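Local structure of putative oxidoreductase (3NX4) at residues A114-S118 against R119-I123; D221-L224 against A225-A229. The protein binds NADP and probably acts as an NADPH-dependent acryloyl-CoA reductase of the medium-chain dehydrogenase/reductase superfamily. All coordinates share one frame; numbering follows the deposited sequence.

Interaction 1 of 2, residues A114-S118 against R119-I123; sequences AGLSS and RNAMI
The side-chain amide of Asn120 is flat, and Ser117 OG lies over one of its faces, 3.3 Å from Asn120 CG. A water sits off the nitrogen end of the amide and takes a bond of 2.8 Å from Asn120 ND2. This is a helix N-cap, with Ser117 as the cap of helix 118-140. Ser117 OG accepts from Asn120 N at 2.9 Å, and the bond is fairly straight at 160°. The Ser117 hydroxyl stands between its own backbone N and carbonyl carbon (chi1 78°), which turns it to the first turn of the helix. Asn120 does not return a direct bond. The same water accepts from Ser117 N, so amide and backbone are joined through it. The first turn closes in the backbone, where Ala121 N donates to Ser117 O at 2.9 Å. Arg119 extends away and forms a salt bridge with Glu297. Met122 packs on Trp36 and Ala66 of the catalytic-domain sheet. Leu116 and Ala121, on either side of the cap in sequence, form a hydrophobic staple. Leu116 CD1 lies 3.9 Å from Asn120 CB, and Leu116 CD2 rests on Ala121 CB at 3.8 Å.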
ATOM      1  N   ALA A 114      -8.731   1.804 -31.479  1.00 42.15           N
ATOM      2  CA  ALA A 114      -8.957   0.861 -32.563  1.00 44.66           C
ATOM      3  C   ALA A 114      -9.313  -0.497 -31.967  1.00 43.85           C
ATOM      4  O   ALA A 114      -8.736  -0.913 -30.966  1.00 44.71           O
ATOM      5  CB  ALA A 114      -7.725   0.746 -33.429  1.00 53.82           C
ATOM      6  N   GLY A 115     -10.266  -1.180 -32.589  1.00 43.34           N
ATOM      7  CA  GLY A 115     -10.727  -2.462 -32.104  1.00 45.24           C
ATOM      8  C   GLY A 115     -11.833  -2.368 -31.068  1.00 46.03           C
ATOM      9  O   GLY A 115     -12.406  -3.383 -30.683  1.00 48.20           O
ATOM     10  N   LEU A 116     -12.144  -1.162 -30.607  1.00 34.87           N
ATOM     11  CA  LEU A 116     -13.177  -1.011 -29.584  1.00 35.95           C
ATOM     12  C   LEU A 116     -14.376  -0.238 -30.121  1.00 36.86           C
ATOM     13  O   LEU A 116     -14.224   0.893 -30.583  1.00 38.25           O
ATOM     14  CB  LEU A 116     -12.604  -0.293 -28.358  1.00 35.48           C
ATOM     15  CG  LEU A 116     -13.470  -0.261 -27.099  1.00 34.94           C
ATOM     16  CD1 LEU A 116     -13.713  -1.682 -26.583  1.00 30.19           C
ATOM     17  CD2 LEU A 116     -12.819   0.600 -26.011  1.00 34.25           C
ATOM     18  N   SER A 117     -15.564  -0.840 -30.050  1.00 37.91           N
ATOM     19  CA  SER A 117     -16.776  -0.155 -30.484  1.00 39.91           C
ATOM     20  C   SER A 117     -17.175   0.886 -29.448  1.00 33.76           C
ATOM     21  O   SER A 117     -16.851   0.765 -28.280  1.00 33.45           O
ATOM     22  CB  SER A 117     -17.925  -1.143 -30.710  1.00 40.17           C
ATOM     23  OG  SER A 117     -18.504  -1.545 -29.474  1.00 37.79           O
ATOM     24  N   SER A 118     -17.878   1.915 -29.890  1.00 33.51           N
ATOM     25  CA  SER A 118     -18.382   2.945 -28.992  1.00 32.65           C
ATOM     26  C   SER A 118     -19.268   2.316 -27.900  1.00 31.58           C
ATOM     27  O   SER A 118     -19.179   2.679 -26.723  1.00 31.22           O
ATOM     28  CB  SER A 118     -19.163   3.989 -29.812  1.00 42.40           C
ATOM     29  OG  SER A 118     -19.614   5.063 -29.010  1.00 45.99           O
ATOM     30  N   ARG A 119     -20.106   1.353 -28.289  1.00 31.94           N
ATOM     31  CA  ARG A 119     -20.988   0.677 -27.337  1.00 33.26           C
ATOM     32  C   ARG A 119     -20.187  -0.107 -26.291  1.00 35.16           C
ATOM     33  O   ARG A 119     -20.466  -0.045 -25.089  1.00 32.39           O
ATOM     34  CB  ARG A 119     -21.988  -0.243 -28.069  1.00 32.39           C
ATOM     35  CG  ARG A 119     -23.011  -0.919 -27.142  1.00 33.40           C
ATOM     36  CD  ARG A 119     -23.976  -1.815 -27.929  1.00 34.18           C
ATOM     37  NE  ARG A 119     -25.055  -2.324 -27.084  1.00 36.98           N
ATOM     38  CZ  ARG A 119     -25.021  -3.483 -26.422  1.00 43.81           C
ATOM     39  NH1 ARG A 119     -23.963  -4.277 -26.513  1.00 37.68           N
ATOM     40  NH2 ARG A 119     -26.059  -3.860 -25.682  1.00 37.13           N
ATOM     41  N   ASN A 120     -19.179  -0.837 -26.748  1.00 33.90           N
ATOM     42  CA  ASN A 120     -18.348  -1.607 -25.826  1.00 31.43           C
ATOM     43  C   ASN A 120     -17.500  -0.750 -24.896  1.00 30.37           C
ATOM     44  O   ASN A 120     -17.205  -1.158 -23.770  1.00 29.05           O
ATOM     45  CB  ASN A 120     -17.494  -2.623 -26.574  1.00 30.15           C
ATOM     46  CG  ASN A 120     -18.314  -3.812 -27.058  1.00 32.89           C
ATOM     47  OD1 ASN A 120     -19.433  -4.022 -26.596  1.00 35.58           O
ATOM     48  ND2 ASN A 120     -17.766  -4.587 -27.985  1.00 34.34           N
ATOM     49  N   ALA A 121     -17.125   0.439 -25.366  1.00 30.59           N
ATOM     50  CA  ALA A 121     -16.340   1.371 -24.568  1.00 28.34           C
ATOM     51  C   ALA A 121     -17.102   1.742 -23.304  1.00 30.37           C
ATOM     52  O   ALA A 121     -16.507   1.977 -22.252  1.00 29.10           O
ATOM     53  CB  ALA A 121     -16.007   2.635 -25.387  1.00 24.13           C
HETATM   54  N   MSE A 122     -18.424   1.795 -23.415  1.00 27.74           N
HETATM   55  CA  MSE A 122     -19.271   2.192 -22.292  1.00 30.72           C
HETATM   56  C   MSE A 122     -19.725   1.000 -21.439  1.00 29.88           C
HETATM   57  O   MSE A 122     -19.985   1.153 -20.246  1.00 31.40           O
HETATM   58  CB  MSE A 122     -20.468   3.012 -22.778  1.00 25.48           C
HETATM   59  CG  MSE A 122     -20.069   4.426 -23.239  1.00 23.38           C
HETATM   60 SE   MSE A 122     -19.315   5.412 -21.745  0.75 33.11          SE
HETATM   61  CE  MSE A 122     -17.411   5.306 -22.203  1.00 28.00           C
ATOM     62  N   ILE A 123     -19.812  -0.178 -22.038  1.00 24.01           N
ATOM     63  CA  ILE A 123     -19.967  -1.384 -21.223  1.00 22.93           C
ATOM     64  C   ILE A 123     -18.783  -1.453 -20.254  1.00 28.81           C
ATOM     65  O   ILE A 123     -18.940  -1.799 -19.084  1.00 26.55           O
ATOM     66  CB  ILE A 123     -20.073  -2.660 -22.076  1.00 29.09           C
ATOM     67  CG1 ILE A 123     -21.379  -2.630 -22.895  1.00 28.86           C
ATOM     68  CG2 ILE A 123     -20.016  -3.928 -21.171  1.00 28.09           C
ATOM     69  CD1 ILE A 123     -21.565  -3.810 -23.816  1.00 31.31           C
TER
HETATM   70  O   HOH W   1     -15.522  -3.772 -29.475  1.00 37.58           O

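Interaction 2 of 2, residues D221-L224 against A225-A229; sequences DKVL and AKVLA
Leu224 overlaps Leu228 one turn further along helix 221-229, with Leu224 CD1 4.1 Å from Leu228 CG. The helix is the connection of a beta-alpha-beta crossover in the Rossmann fold, between parallel strands 212-217 and 235-239. The two leucines meet at an angle rather than side by side. Leu228 CG is set beside its own backbone N (chi1 -72°), which brings it back over the preceding turn, 3.4 Å from Leu224 O. Both leucines also pack on Val237, so their shared face is turned to the sheet. Leu224 reaches Val252 of the second subunit as well.

A second apolar pair follows the same spacing. Val227 CG2 touches Val223 CG1 loosely at 4.4 Å. The same methyl lies closer, at 3.3 Å, to the carbonyl oxygen Val223 O. Val227 also packs on Ala215 of strand 212-217, while the side chain of Val223 comes about 5 Å from bound NADP and about 4 Å from that of the cofactor-binding residue Arg198.

Lys226 runs out extended from the helix. Its NZ is held by two backbone oxygens, those of Glu200 and Glu203, which tie the helix to the loop after strand 194-197.

Regular alpha-helical bonds carry the backbone. Ala225 N donates to Asp221 O, Lys226 N to Lys222 O, and Leu228 N to Leu224 O. The straightest is Val227 N to Val223 O, 2.9 Å long with an N-H...O angle of 173°.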
ATOM      1  N   ASP A 221     -13.803  -1.213   4.145  1.00 38.78           N
ATOM      2  CA  ASP A 221     -14.276  -1.559   5.475  1.00 39.23           C
ATOM      3  C   ASP A 221     -13.698  -2.856   6.023  1.00 33.93           C
ATOM      4  O   ASP A 221     -12.519  -3.132   5.886  1.00 33.14           O
ATOM      5  CB  ASP A 221     -15.796  -1.661   5.459  1.00 45.29           C
ATOM      6  CG  ASP A 221     -16.406  -1.540   6.842  1.00 58.24           C
ATOM      7  OD1 ASP A 221     -16.016  -0.629   7.589  1.00 62.92           O
ATOM      8  OD2 ASP A 221     -17.271  -2.364   7.175  1.00 56.80           O
ATOM      9  N   LYS A 222     -14.565  -3.649   6.637  1.00 31.11           N
ATOM     10  CA  LYS A 222     -14.188  -4.920   7.231  1.00 30.42           C
ATOM     11  C   LYS A 222     -13.713  -5.958   6.234  1.00 33.71           C
ATOM     12  O   LYS A 222     -12.823  -6.733   6.525  1.00 31.54           O
ATOM     13  CB  LYS A 222     -15.311  -5.486   8.095  1.00 41.63           C
ATOM     14  CG  LYS A 222     -15.332  -4.923   9.493  1.00 49.04           C
ATOM     15  CD  LYS A 222     -16.537  -5.401  10.269  1.00 62.62           C
ATOM     16  CE  LYS A 222     -16.553  -4.818  11.664  1.00 78.71           C
ATOM     17  NZ  LYS A 222     -16.637  -3.345  11.620  1.00 85.70           N
ATOM     18  N   VAL A 223     -14.342  -5.998   5.072  1.00 29.16           N
ATOM     19  CA  VAL A 223     -13.955  -6.972   4.082  1.00 29.01           C
ATOM     20  C   VAL A 223     -12.513  -6.716   3.671  1.00 28.09           C
ATOM     21  O   VAL A 223     -11.722  -7.623   3.653  1.00 28.77           O
ATOM     22  CB  VAL A 223     -14.880  -6.912   2.865  1.00 31.30           C
ATOM     23  CG1 VAL A 223     -14.349  -7.763   1.746  1.00 28.66           C
ATOM     24  CG2 VAL A 223     -16.274  -7.357   3.249  1.00 33.23           C
ATOM     25  N   LEU A 224     -12.179  -5.462   3.418  1.00 25.09           N
ATOM     26  CA  LEU A 224     -10.825  -5.094   3.048  1.00 26.28           C
ATOM     27  C   LEU A 224      -9.876  -5.395   4.189  1.00 27.40           C
ATOM     28  O   LEU A 224      -8.786  -5.893   3.970  1.00 28.86           O
ATOM     29  CB  LEU A 224     -10.749  -3.622   2.673  1.00 26.25           C
ATOM     30  CG  LEU A 224      -9.361  -3.036   2.440  1.00 33.80           C
ATOM     31  CD1 LEU A 224      -8.596  -3.855   1.434  1.00 27.58           C
ATOM     32  CD2 LEU A 224      -9.465  -1.593   2.007  1.00 28.69           C
ATOM     33  N   ALA A 225     -10.305  -5.101   5.412  1.00 28.17           N
ATOM     34  CA  ALA A 225      -9.462  -5.359   6.575  1.00 29.53           C
ATOM     35  C   ALA A 225      -9.112  -6.841   6.683  1.00 32.24           C
ATOM     36  O   ALA A 225      -7.972  -7.191   6.970  1.00 28.09           O
ATOM     37  CB  ALA A 225     -10.137  -4.876   7.840  1.00 30.92           C
ATOM     38  N   LYS A 226     -10.085  -7.714   6.437  1.00 30.64           N
ATOM     39  CA  LYS A 226      -9.822  -9.147   6.548  1.00 29.39           C
ATOM     40  C   LYS A 226      -8.993  -9.666   5.377  1.00 27.57           C
ATOM     41  O   LYS A 226      -8.112 -10.505   5.554  1.00 27.99           O
ATOM     42  CB  LYS A 226     -11.113  -9.955   6.677  1.00 26.35           C
ATOM     43  CG  LYS A 226     -10.823 -11.424   6.970  1.00 38.68           C
ATOM     44  CD  LYS A 226     -11.914 -12.074   7.796  1.00 44.65           C
ATOM     45  CE  LYS A 226     -11.601 -13.540   8.025  1.00 42.75           C
ATOM     46  NZ  LYS A 226     -12.782 -14.263   8.530  1.00 47.86           N
ATOM     47  N   VAL A 227      -9.291  -9.178   4.180  1.00 26.33           N
ATOM     48  CA  VAL A 227      -8.447  -9.477   3.020  1.00 23.30           C
ATOM     49  C   VAL A 227      -6.988  -9.112   3.301  1.00 26.35           C
ATOM     50  O   VAL A 227      -6.086  -9.898   3.018  1.00 25.87           O
ATOM     51  CB  VAL A 227      -8.974  -8.805   1.740  1.00 24.88           C
ATOM     52  CG1 VAL A 227      -7.944  -8.886   0.612  1.00 26.83           C
ATOM     53  CG2 VAL A 227     -10.304  -9.481   1.309  1.00 24.63           C
ATOM     54  N   LEU A 228      -6.753  -7.933   3.868  1.00 24.67           N
ATOM     55  CA  LEU A 228      -5.383  -7.572   4.254  1.00 28.87           C
ATOM     56  C   LEU A 228      -4.762  -8.585   5.212  1.00 28.03           C
ATOM     57  O   LEU A 228      -3.589  -8.916   5.071  1.00 24.54           O
ATOM     58  CB  LEU A 228      -5.314  -6.174   4.869  1.00 26.92           C
ATOM     59  CG  LEU A 228      -5.511  -5.011   3.898  1.00 27.52           C
ATOM     60  CD1 LEU A 228      -5.823  -3.747   4.682  1.00 29.23           C
ATOM     61  CD2 LEU A 228      -4.279  -4.833   3.025  1.00 24.74           C
ATOM     62  N   ALA A 229      -5.545  -9.074   6.175  1.00 26.20           N
ATOM     63  CA  ALA A 229      -5.052 -10.043   7.163  1.00 30.16           C
ATOM     64  C   ALA A 229      -4.750 -11.423   6.560  1.00 27.25           C
ATOM     65  O   ALA A 229      -4.048 -12.242   7.173  1.00 30.51           O
ATOM     66  CB  ALA A 229      -6.050 -10.174   8.343  1.00 26.14           C
TER

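In the fold
Interaction 1 comes first along the chain and interaction 2 follows in series. They lie on opposite sides of the chain's centre, with their own centres 34 Å apart and nearest atoms about 22 Å apart, and they do not touch. Interaction 1 starts helix 118-140, which packs on the mixed sheet that includes strands 30-39, 64-72 and 318-322. Interaction 2 is on helix 221-229, against the six-stranded parallel sheet of the Rossmann fold. The two therefore report on the two halves of the protein, the GroES-like part and the nucleotide-binding part. Interaction 2 is close to NADP, while the nearest side chain of interaction 1, Met122, is about 13 Å from it.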